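Local structure of VIN1 (Oscarella pearsei, 6BFI) at residues 146-149 against 150-153; 232-235 against 236-240; 203-206 against 207-211; 443-446 against 447-450. The protein probably binds actin filaments and may take part in cell-cell adhesion, as a sponge homologue of vinculin. All coordinates share one frame; numbering follows the deposited sequence.

How the contacts relate
Contacts 1, 2 and 3 pack against one another, with centres 11 to 13 Å apart, whereas contact 4 touches contact 2 alone. Each contact mixes buried and solvent-facing residues. Contacts 2 and 3 sit on the successive helices 224-249 and 185-215, which meet through aliphatic side chains; contact 1, the turn between helices 102-145 and 154-178, adds its alanine and isoleucine to the same apolar seam. Contact 4, on helix 432-449, meets contact 2 through one tyrosine-aspartate hydrogen bond and packing round the same tyrosine. The chemistry follows place: 3-10 bonds in the turn, alpha-helical bonds within helices, a lysine-tyrosine bond in contact 2, serine or threonine hydroxyls on carbonyls in contacts 3 and 4.

Contact 1. Residues 146-149 against 150-153; sequences DVAK and VIDV
Ile151 sets CG1 anti to its own carbonyl carbon (chi1 -56°) and runs on extended to CD1 (chi2 -180°), and these two torsions fold the longer branch back over Ala148, three residues earlier. CD1 ends 3.7 Å from Ala148 CA and 4.1 Å from Ala148 CB, an aliphatic contact at the very end of the branch. Nearer the root, Ile151 CG1 lies 3.5 Å from Ala148 O, alongside a carbonyl that also takes a weak bond of 3.3 Å from Ile151 N. The bond before it is firmer: Val150 N reaches Val147 O over 3.2 Å with an almost straight N-H...O angle of 171°, although the nitrogen stands above the carbonyl plane. Both bonds span three residues, the i to i+3 pattern of a 3-10 turn, consistent with the 3-10 geometry found from Asp146 onward. On the solvent side Lys149 stretches back along the turn, and its NZ forms a salt bridge of 3.6 Å with Asp146 OD1. An alanine in place of Ile151 would remove the folded-back branch and is likely to open a gap beside Ala148, costing the turn much of its apolar hold on the neighbouring helices. The turn links helix 102-145 to helix 154-178, with Val153 at the N-cap position of the latter. Ala148 and Ile151 both rest on Phe160 of helix 154-178 and on Ile209 of helix 185-215, while Ala148 and Lys149 meet Ile235 of helix 224-249.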
loop_
_atom_site.group_PDB
_atom_site.type_symbol
_atom_site.label_atom_id
_atom_site.label_comp_id
_atom_site.label_asym_id
_atom_site.label_seq_id
_atom_site.Cartn_x
_atom_site.Cartn_y
_atom_site.Cartn_z
ATOM N N ASP A 146 -28.045 8.271 -14.835
ATOM C CA ASP A 146 -28.194 7.928 -16.245
ATOM C C ASP A 146 -29.112 8.881 -17.003
ATOM O O ASP A 146 -29.125 8.843 -18.238
ATOM C CB ASP A 146 -28.715 6.496 -16.379
ATOM C CG ASP A 146 -28.020 5.724 -17.484
ATOM O OD1 ASP A 146 -26.773 5.750 -17.534
ATOM O OD2 ASP A 146 -28.719 5.095 -18.306
ATOM N N VAL A 147 -29.872 9.727 -16.304
ATOM C CA VAL A 147 -30.760 10.674 -16.971
ATOM C C VAL A 147 -29.978 11.713 -17.769
ATOM O O VAL A 147 -30.498 12.266 -18.746
ATOM C CB VAL A 147 -31.684 11.334 -15.924
ATOM C CG1 VAL A 147 -32.565 12.397 -16.554
ATOM C CG2 VAL A 147 -32.543 10.283 -15.239
ATOM N N ALA A 148 -28.722 11.967 -17.401
ATOM C CA ALA A 148 -27.945 13.020 -18.045
ATOM C C ALA A 148 -27.681 12.747 -19.522
ATOM O O ALA A 148 -27.333 13.678 -20.258
ATOM C CB ALA A 148 -26.621 13.214 -17.308
ATOM N N LYS A 149 -27.848 11.505 -19.977
ATOM C CA LYS A 149 -27.546 11.181 -21.368
ATOM C C LYS A 149 -28.568 11.749 -22.347
ATOM O O LYS A 149 -28.286 11.803 -23.548
ATOM C CB LYS A 149 -27.445 9.664 -21.539
ATOM C CG LYS A 149 -26.443 9.015 -20.606
ATOM C CD LYS A 149 -26.183 7.565 -20.970
ATOM C CE LYS A 149 -25.112 6.967 -20.070
ATOM N NZ LYS A 149 -24.756 5.578 -20.464
ATOM N N VAL A 150 -29.742 12.173 -21.871
ATOM C CA VAL A 150 -30.777 12.714 -22.749
ATOM C C VAL A 150 -30.845 14.234 -22.703
ATOM O O VAL A 150 -31.721 14.828 -23.345
ATOM C CB VAL A 150 -32.157 12.107 -22.417
ATOM C CG1 VAL A 150 -33.053 12.090 -23.649
ATOM C CG2 VAL A 150 -32.003 10.703 -21.853
ATOM N N ILE A 151 -29.947 14.883 -21.971
ATOM C CA ILE A 151 -29.967 16.337 -21.856
ATOM C C ILE A 151 -29.428 16.954 -23.140
ATOM O O ILE A 151 -28.330 16.614 -23.595
ATOM C CB ILE A 151 -29.156 16.801 -20.637
ATOM C CG1 ILE A 151 -29.676 16.134 -19.362
ATOM C CG2 ILE A 151 -29.208 18.316 -20.508
ATOM C CD1 ILE A 151 -28.922 16.554 -18.117
ATOM N N ASP A 152 -30.201 17.868 -23.727
ATOM C CA ASP A 152 -29.786 18.581 -24.929
ATOM C C ASP A 152 -29.920 20.093 -24.834
ATOM O O ASP A 152 -29.310 20.795 -25.650
ATOM C CB ASP A 152 -30.584 18.096 -26.148
ATOM C CG ASP A 152 -29.967 16.875 -26.803
ATOM O OD1 ASP A 152 -29.466 15.989 -26.079
ATOM O OD2 ASP A 152 -29.975 16.806 -28.050
ATOM N N VAL A 153 -30.697 20.617 -23.889
ATOM C CA VAL A 153 -30.829 22.051 -23.675
ATOM C C VAL A 153 -30.498 22.339 -22.217
ATOM O O VAL A 153 -30.734 21.507 -21.334
ATOM C CB VAL A 153 -32.243 22.564 -24.035
ATOM C CG1 VAL A 153 -32.249 24.083 -24.169
ATOM C CG2 VAL A 153 -32.736 21.911 -25.318
#

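Contact 2. Residues 232-235 against 236-240; sequences DYVI and QKLFI
One turn of the alpha-helix 224-249 runs the side chains of Tyr233 and Lys237, four residues apart, alongside each other in a common direction. Both place CG anti to the backbone N (chi1 165° and 179°), and a bend at chi3 of -74° swings the lysine end to the phenol, where Lys237 NZ donates to Tyr233 OH over 3.0 Å. Lys237 CE also approaches the ring obliquely, 3.8 Å from Tyr233 CZ. The stronger partner of the hydroxyl is Asp447 OD2 of helix 432-449, a hydrogen bond; Lys237 NZ makes just a long, weak ion pair with the same oxygen. Tyr233 OH is thus gripped from two sources. A phenylalanine at Tyr233 would lack the hydroxyl and would probably leave Lys237 and Asp447 without the group that joins them. All-helical bundles make up the vinculin fold, and here the helix presents its polar pair to one neighbouring helix and its aliphatic face to another, with Val234 and Ile235 against Leu205 of helix 185-215. Leu238 keeps CG 3.7 Å from Val234 O, and its CD1 is 4.5 Å from Val234 CG1. Under these side chains the i to i+4 bonds run on, with Leu238 N 3.0 Å from Val234 O and Phe239 N 2.9 Å from Ile235 O.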
loop_
_atom_site.group_PDB
_atom_site.type_symbol
_atom_site.label_atom_id
_atom_site.label_comp_id
_atom_site.label_asym_id
_atom_site.label_seq_id
_atom_site.Cartn_x
_atom_site.Cartn_y
_atom_site.Cartn_z
ATOM N N ASP A 232 -20.494 10.619 -21.197
ATOM C CA ASP A 232 -20.763 9.254 -20.749
ATOM C C ASP A 232 -19.568 8.652 -20.020
ATOM O O ASP A 232 -19.741 7.764 -19.178
ATOM C CB ASP A 232 -21.159 8.379 -21.938
ATOM C CG ASP A 232 -22.402 8.888 -22.646
ATOM O OD1 ASP A 232 -23.137 9.697 -22.043
ATOM O OD2 ASP A 232 -22.644 8.478 -23.802
ATOM N N TYR A 233 -18.357 9.115 -20.333
ATOM C CA TYR A 233 -17.188 8.698 -19.571
ATOM C C TYR A 233 -17.288 9.177 -18.131
ATOM O O TYR A 233 -17.013 8.416 -17.193
ATOM C CB TYR A 233 -15.913 9.226 -20.231
ATOM C CG TYR A 233 -14.683 9.154 -19.351
ATOM C CD1 TYR A 233 -13.940 7.985 -19.257
ATOM C CD2 TYR A 233 -14.262 10.259 -18.622
ATOM C CE1 TYR A 233 -12.817 7.916 -18.455
ATOM C CE2 TYR A 233 -13.141 10.201 -17.819
ATOM C CZ TYR A 233 -12.421 9.026 -17.738
ATOM O OH TYR A 233 -11.301 8.960 -16.936
ATOM N N VAL A 234 -17.686 10.437 -17.933
ATOM C CA VAL A 234 -17.831 10.931 -16.566
ATOM C C VAL A 234 -18.980 10.219 -15.858
ATOM O O VAL A 234 -18.891 9.893 -14.665
ATOM C CB VAL A 234 -18.013 12.459 -16.563
ATOM C CG1 VAL A 234 -18.124 12.978 -15.138
ATOM C CG2 VAL A 234 -16.851 13.129 -17.290
ATOM N N ILE A 235 -20.070 9.951 -16.582
ATOM C CA ILE A 235 -21.190 9.218 -15.996
ATOM C C ILE A 235 -20.741 7.835 -15.547
ATOM O O ILE A 235 -21.154 7.346 -14.488
ATOM C CB ILE A 235 -22.360 9.133 -16.992
ATOM C CG1 ILE A 235 -22.817 10.533 -17.399
ATOM C CG2 ILE A 235 -23.520 8.353 -16.389
ATOM C CD1 ILE A 235 -23.898 10.540 -18.458
ATOM N N GLN A 236 -19.893 7.178 -16.343
ATOM C CA GLN A 236 -19.438 5.841 -15.979
ATOM C C GLN A 236 -18.464 5.886 -14.809
ATOM O O GLN A 236 -18.481 4.999 -13.951
ATOM C CB GLN A 236 -18.805 5.143 -17.183
ATOM C CG GLN A 236 -19.672 4.047 -17.791
ATOM C CD GLN A 236 -19.936 2.899 -16.827
ATOM O OE1 GLN A 236 -19.194 2.694 -15.868
ATOM N NE2 GLN A 236 -21.002 2.145 -17.082
ATOM N N LYS A 237 -17.602 6.906 -14.756
ATOM C CA LYS A 237 -16.709 7.041 -13.610
ATOM C C LYS A 237 -17.505 7.222 -12.321
ATOM O O LYS A 237 -17.219 6.576 -11.301
ATOM C CB LYS A 237 -15.740 8.206 -13.828
ATOM C CG LYS A 237 -14.786 8.419 -12.662
ATOM C CD LYS A 237 -13.717 9.461 -12.965
ATOM C CE LYS A 237 -12.663 8.934 -13.926
ATOM N NZ LYS A 237 -11.546 9.907 -14.120
ATOM N N LEU A 238 -18.523 8.089 -12.352
ATOM C CA LEU A 238 -19.385 8.251 -11.183
ATOM C C LEU A 238 -20.103 6.951 -10.840
ATOM O O LEU A 238 -20.172 6.558 -9.668
ATOM C CB LEU A 238 -20.394 9.371 -11.430
ATOM C CG LEU A 238 -19.894 10.805 -11.256
ATOM C CD1 LEU A 238 -20.885 11.794 -11.848
ATOM C CD2 LEU A 238 -19.658 11.104 -9.784
ATOM N N PHE A 239 -20.635 6.266 -11.856
ATOM C CA PHE A 239 -21.343 5.006 -11.639
ATOM C C PHE A 239 -20.451 3.987 -10.941
ATOM O O PHE A 239 -20.868 3.331 -9.978
ATOM C CB PHE A 239 -21.839 4.462 -12.981
ATOM C CG PHE A 239 -22.651 3.203 -12.871
ATOM C CD1 PHE A 239 -24.029 3.263 -12.764
ATOM C CD2 PHE A 239 -22.040 1.958 -12.892
ATOM C CE1 PHE A 239 -24.783 2.108 -12.668
ATOM C CE2 PHE A 239 -22.788 0.799 -12.795
ATOM C CZ PHE A 239 -24.160 0.874 -12.681
ATOM N N ILE A 240 -19.211 3.847 -11.416
ATOM C CA ILE A 240 -18.289 2.865 -10.858
ATOM C C ILE A 240 -17.904 3.239 -9.432
ATOM O O ILE A 240 -17.895 2.386 -8.535
ATOM C CB ILE A 240 -17.056 2.727 -11.771
ATOM C CG1 ILE A 240 -17.423 1.933 -13.029
ATOM C CG2 ILE A 240 -15.892 2.084 -11.028
ATOM C CD1 ILE A 240 -16.354 1.934 -14.093
#

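Contact 3. Residues 203-206 against 207-211; sequences PILI and SSIRV
Leu205 and Ile209, one helical turn apart, cross obliquely rather than lying alongside each other. The leucine carries CG anti to its backbone N (chi1 174°), which tips its end toward the following turn, and Leu205 CD1 meets Ile209 CD1 at 3.9 Å. The isoleucine branch passes beside the Leu205 carbonyl oxygen, with Ile209 CG1 3.2 Å from Leu205 O. That oxygen is held by two donors. Ile209 N gives the regular helical bond of 2.9 Å, nearly along the C=O axis, while Ser208 OG donates over 2.7 Å from the flank, at a C=O...O angle of 118°. With chi1 at 59°, OG of the serine sits between its backbone N and carbonyl carbon, folded down on the preceding turn, and the hydroxyl of this buried residue is thereby satisfied within its own helix. Upstream, the N of Pro203 and of Ile204 make no bond to the turn before, and the helix is kinked there; Pro203 O nevertheless accepts Ser207 N at 2.9 Å. Around the turn, Leu205 packs on Val234, Ile235 and Leu238 of helix 224-249, Ile209 on Leu157 and Phe160 of helix 154-178, and Ser207 and Ser208 on Tyr471 of helix 466-493. An i, i+4 aliphatic pair turned inward among other helices is the usual interior packing of the helical bundles that build the vinculin family.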
loop_
_atom_site.group_PDB
_atom_site.type_symbol
_atom_site.label_atom_id
_atom_site.label_comp_id
_atom_site.label_asym_id
_atom_site.label_seq_id
_atom_site.Cartn_x
_atom_site.Cartn_y
_atom_site.Cartn_z
ATOM N N PRO A 203 -18.859 18.485 -11.039
ATOM C CA PRO A 203 -18.787 19.630 -11.962
ATOM C C PRO A 203 -18.224 19.263 -13.323
ATOM O O PRO A 203 -18.550 19.926 -14.316
ATOM C CB PRO A 203 -17.884 20.625 -11.223
ATOM C CG PRO A 203 -17.025 19.772 -10.365
ATOM C CD PRO A 203 -17.902 18.640 -9.922
ATOM N N ILE A 204 -17.393 18.222 -13.400
ATOM C CA ILE A 204 -16.942 17.738 -14.700
ATOM C C ILE A 204 -18.129 17.229 -15.504
ATOM O O ILE A 204 -18.240 17.482 -16.711
ATOM C CB ILE A 204 -15.870 16.646 -14.527
ATOM C CG1 ILE A 204 -14.864 17.046 -13.447
ATOM C CG2 ILE A 204 -15.164 16.379 -15.845
ATOM C CD1 ILE A 204 -14.213 18.385 -13.672
ATOM N N LEU A 205 -19.035 16.508 -14.842
ATOM C CA LEU A 205 -20.225 16.002 -15.516
ATOM C C LEU A 205 -21.082 17.146 -16.042
ATOM O O LEU A 205 -21.434 17.174 -17.228
ATOM C CB LEU A 205 -21.029 15.118 -14.565
ATOM C CG LEU A 205 -22.370 14.632 -15.112
ATOM C CD1 LEU A 205 -22.175 13.923 -16.440
ATOM C CD2 LEU A 205 -23.056 13.721 -14.105
ATOM N N ILE A 206 -21.421 18.109 -15.176
ATOM C CA ILE A 206 -22.280 19.194 -15.647
ATOM C C ILE A 206 -21.589 19.992 -16.748
ATOM O O ILE A 206 -22.246 20.479 -17.679
ATOM C CB ILE A 206 -22.725 20.097 -14.477
ATOM C CG1 ILE A 206 -21.553 20.906 -13.922
ATOM C CG2 ILE A 206 -23.376 19.266 -13.380
ATOM C CD1 ILE A 206 -21.967 21.990 -12.950
ATOM N N SER A 207 -20.259 20.106 -16.688
ATOM C CA SER A 207 -19.532 20.818 -17.735
ATOM C C SER A 207 -19.636 20.087 -19.070
ATOM O O SER A 207 -19.989 20.688 -20.094
ATOM C CB SER A 207 -18.072 20.998 -17.324
ATOM O OG SER A 207 -17.352 21.719 -18.305
ATOM N N SER A 208 -19.344 18.783 -19.073
ATOM C CA SER A 208 -19.444 17.998 -20.301
ATOM C C SER A 208 -20.851 18.058 -20.882
ATOM O O SER A 208 -21.025 18.178 -22.104
ATOM C CB SER A 208 -19.032 16.550 -20.031
ATOM O OG SER A 208 -19.856 15.961 -19.040
ATOM N N ILE A 209 -21.871 17.984 -20.020
ATOM C CA ILE A 209 -23.246 18.150 -20.485
ATOM C C ILE A 209 -23.418 19.504 -21.160
ATOM O O ILE A 209 -24.072 19.618 -22.206
ATOM C CB ILE A 209 -24.236 17.978 -19.319
ATOM C CG1 ILE A 209 -24.141 16.575 -18.730
ATOM C CG2 ILE A 209 -25.652 18.239 -19.789
ATOM C CD1 ILE A 209 -24.958 16.407 -17.476
ATOM N N ARG A 210 -22.832 20.552 -20.575
ATOM C CA ARG A 210 -22.930 21.879 -21.172
ATOM C C ARG A 210 -22.336 21.899 -22.578
ATOM O O ARG A 210 -22.944 22.451 -23.507
ATOM C CB ARG A 210 -22.245 22.905 -20.271
ATOM C CG ARG A 210 -22.614 24.348 -20.550
ATOM C CD ARG A 210 -22.709 25.120 -19.245
ATOM N NE ARG A 210 -23.856 24.687 -18.450
ATOM C CZ ARG A 210 -23.967 24.858 -17.136
ATOM N NH1 ARG A 210 -22.992 25.443 -16.455
ATOM N NH2 ARG A 210 -25.052 24.434 -16.500
ATOM N N VAL A 211 -21.163 21.282 -22.765
ATOM C CA VAL A 211 -20.594 21.270 -24.113
ATOM C C VAL A 211 -21.476 20.465 -25.061
ATOM O O VAL A 211 -21.578 20.796 -26.248
ATOM C CB VAL A 211 -19.135 20.758 -24.126
ATOM C CG1 VAL A 211 -18.527 20.761 -22.735
ATOM C CG2 VAL A 211 -19.023 19.381 -24.783
#

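Contact 4. Residues 443-446 against 447-450; sequences AKLR and DIST
Ser449 and Leu445 meet through backbone and hydroxyl: Leu445 O receives Ser449 N at 2.9 Å and Ser449 OG at 2.5 Å, the latter very short, its exact length therefore doubtful. The serine holds OG anti to its carbonyl carbon (chi1 -63°), which brings the oxygen back over the preceding turn. Ile448 crowds the same carbonyl from another direction. Its CG2, placed between backbone N and carbonyl carbon, lies 3.3 Å from Leu445 O and 3.2 Å from Lys444 O. Beneath it, Ile448 N bonds Lys444 O at 2.9 Å with a nearly straight N-H...O angle of 175°. One step on, Thr450 OG1 donates in the carbonyl plane to Asp447 O over 2.6 Å, and Thr450 N bonds the same oxygen at 3.1 Å, so two groups of one residue grip it. In the second shell, Thr414 hydrogen-bonds Ser449 OG, and Asp419 forms a salt bridge with Arg446 NH2; both come from helix 399-427. Leu445 wedges between that helix, at Leu417, and helix 466-493, at Trp479, Ala483 and Met486, while Ile448 and Thr450 face Tyr233 of helix 224-249.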
loop_
_atom_site.group_PDB
_atom_site.type_symbol
_atom_site.label_atom_id
_atom_site.label_comp_id
_atom_site.label_asym_id
_atom_site.label_seq_id
_atom_site.Cartn_x
_atom_site.Cartn_y
_atom_site.Cartn_z
ATOM N N ALA A 443 -3.189 3.064 -13.508
ATOM C CA ALA A 443 -4.479 2.715 -14.097
ATOM C C ALA A 443 -5.384 3.937 -14.202
ATOM O O ALA A 443 -6.112 4.102 -15.191
ATOM C CB ALA A 443 -5.151 1.613 -13.279
ATOM N N LYS A 444 -5.344 4.810 -13.192
ATOM C CA LYS A 444 -6.074 6.069 -13.274
ATOM C C LYS A 444 -5.558 6.931 -14.419
ATOM O O LYS A 444 -6.348 7.543 -15.151
ATOM C CB LYS A 444 -5.978 6.818 -11.945
ATOM C CG LYS A 444 -6.170 8.320 -12.070
ATOM C CD LYS A 444 -6.456 8.971 -10.728
ATOM C CE LYS A 444 -6.574 10.480 -10.877
ATOM N NZ LYS A 444 -7.131 11.134 -9.661
ATOM N N LEU A 445 -4.234 6.981 -14.600
ATOM C CA LEU A 445 -3.675 7.793 -15.678
ATOM C C LEU A 445 -4.141 7.302 -17.044
ATOM O O LEU A 445 -4.513 8.108 -17.906
ATOM C CB LEU A 445 -2.150 7.798 -15.602
ATOM C CG LEU A 445 -1.459 8.684 -16.641
ATOM C CD1 LEU A 445 -1.904 10.128 -16.489
ATOM C CD2 LEU A 445 0.058 8.573 -16.532
ATOM N N ARG A 446 -4.127 5.985 -17.266
ATOM C CA ARG A 446 -4.649 5.450 -18.521
ATOM C C ARG A 446 -6.123 5.808 -18.691
ATOM O O ARG A 446 -6.548 6.290 -19.756
ATOM C CB ARG A 446 -4.460 3.932 -18.566
ATOM C CG ARG A 446 -3.011 3.463 -18.532
ATOM C CD ARG A 446 -2.932 1.951 -18.694
ATOM N NE ARG A 446 -1.590 1.494 -19.044
ATOM C CZ ARG A 446 -0.762 0.886 -18.201
ATOM N NH1 ARG A 446 -1.136 0.653 -16.950
ATOM N NH2 ARG A 446 0.441 0.509 -18.612
ATOM N N ASP A 447 -6.914 5.596 -17.633
ATOM C CA ASP A 447 -8.353 5.824 -17.715
ATOM C C ASP A 447 -8.668 7.268 -18.094
ATOM O O ASP A 447 -9.461 7.518 -19.009
ATOM C CB ASP A 447 -9.017 5.453 -16.390
ATOM C CG ASP A 447 -10.523 5.621 -16.430
ATOM O OD1 ASP A 447 -11.196 4.789 -17.076
ATOM O OD2 ASP A 447 -11.031 6.580 -15.813
ATOM N N ILE A 448 -8.053 8.234 -17.406
ATOM C CA ILE A 448 -8.303 9.633 -17.741
ATOM C C ILE A 448 -7.689 9.979 -19.091
ATOM O O ILE A 448 -8.163 10.889 -19.782
ATOM C CB ILE A 448 -7.792 10.565 -16.626
ATOM C CG1 ILE A 448 -8.227 12.009 -16.891
ATOM C CG2 ILE A 448 -6.279 10.490 -16.506
ATOM C CD1 ILE A 448 -9.716 12.167 -17.155
ATOM N N SER A 449 -6.644 9.258 -19.501
ATOM C CA SER A 449 -6.066 9.491 -20.819
ATOM C C SER A 449 -7.042 9.123 -21.929
ATOM O O SER A 449 -6.969 9.687 -23.029
ATOM C CB SER A 449 -4.764 8.705 -20.972
ATOM O OG SER A 449 -3.793 9.137 -20.034
ATOM N N THR A 450 -7.965 8.188 -21.669
ATOM C CA THR A 450 -8.951 7.855 -22.697
ATOM C C THR A 450 -9.844 9.039 -23.068
ATOM O O THR A 450 -10.448 9.027 -24.147
ATOM C CB THR A 450 -9.836 6.687 -22.253
ATOM O OG1 THR A 450 -10.710 7.111 -21.198
ATOM C CG2 THR A 450 -8.985 5.519 -21.775
#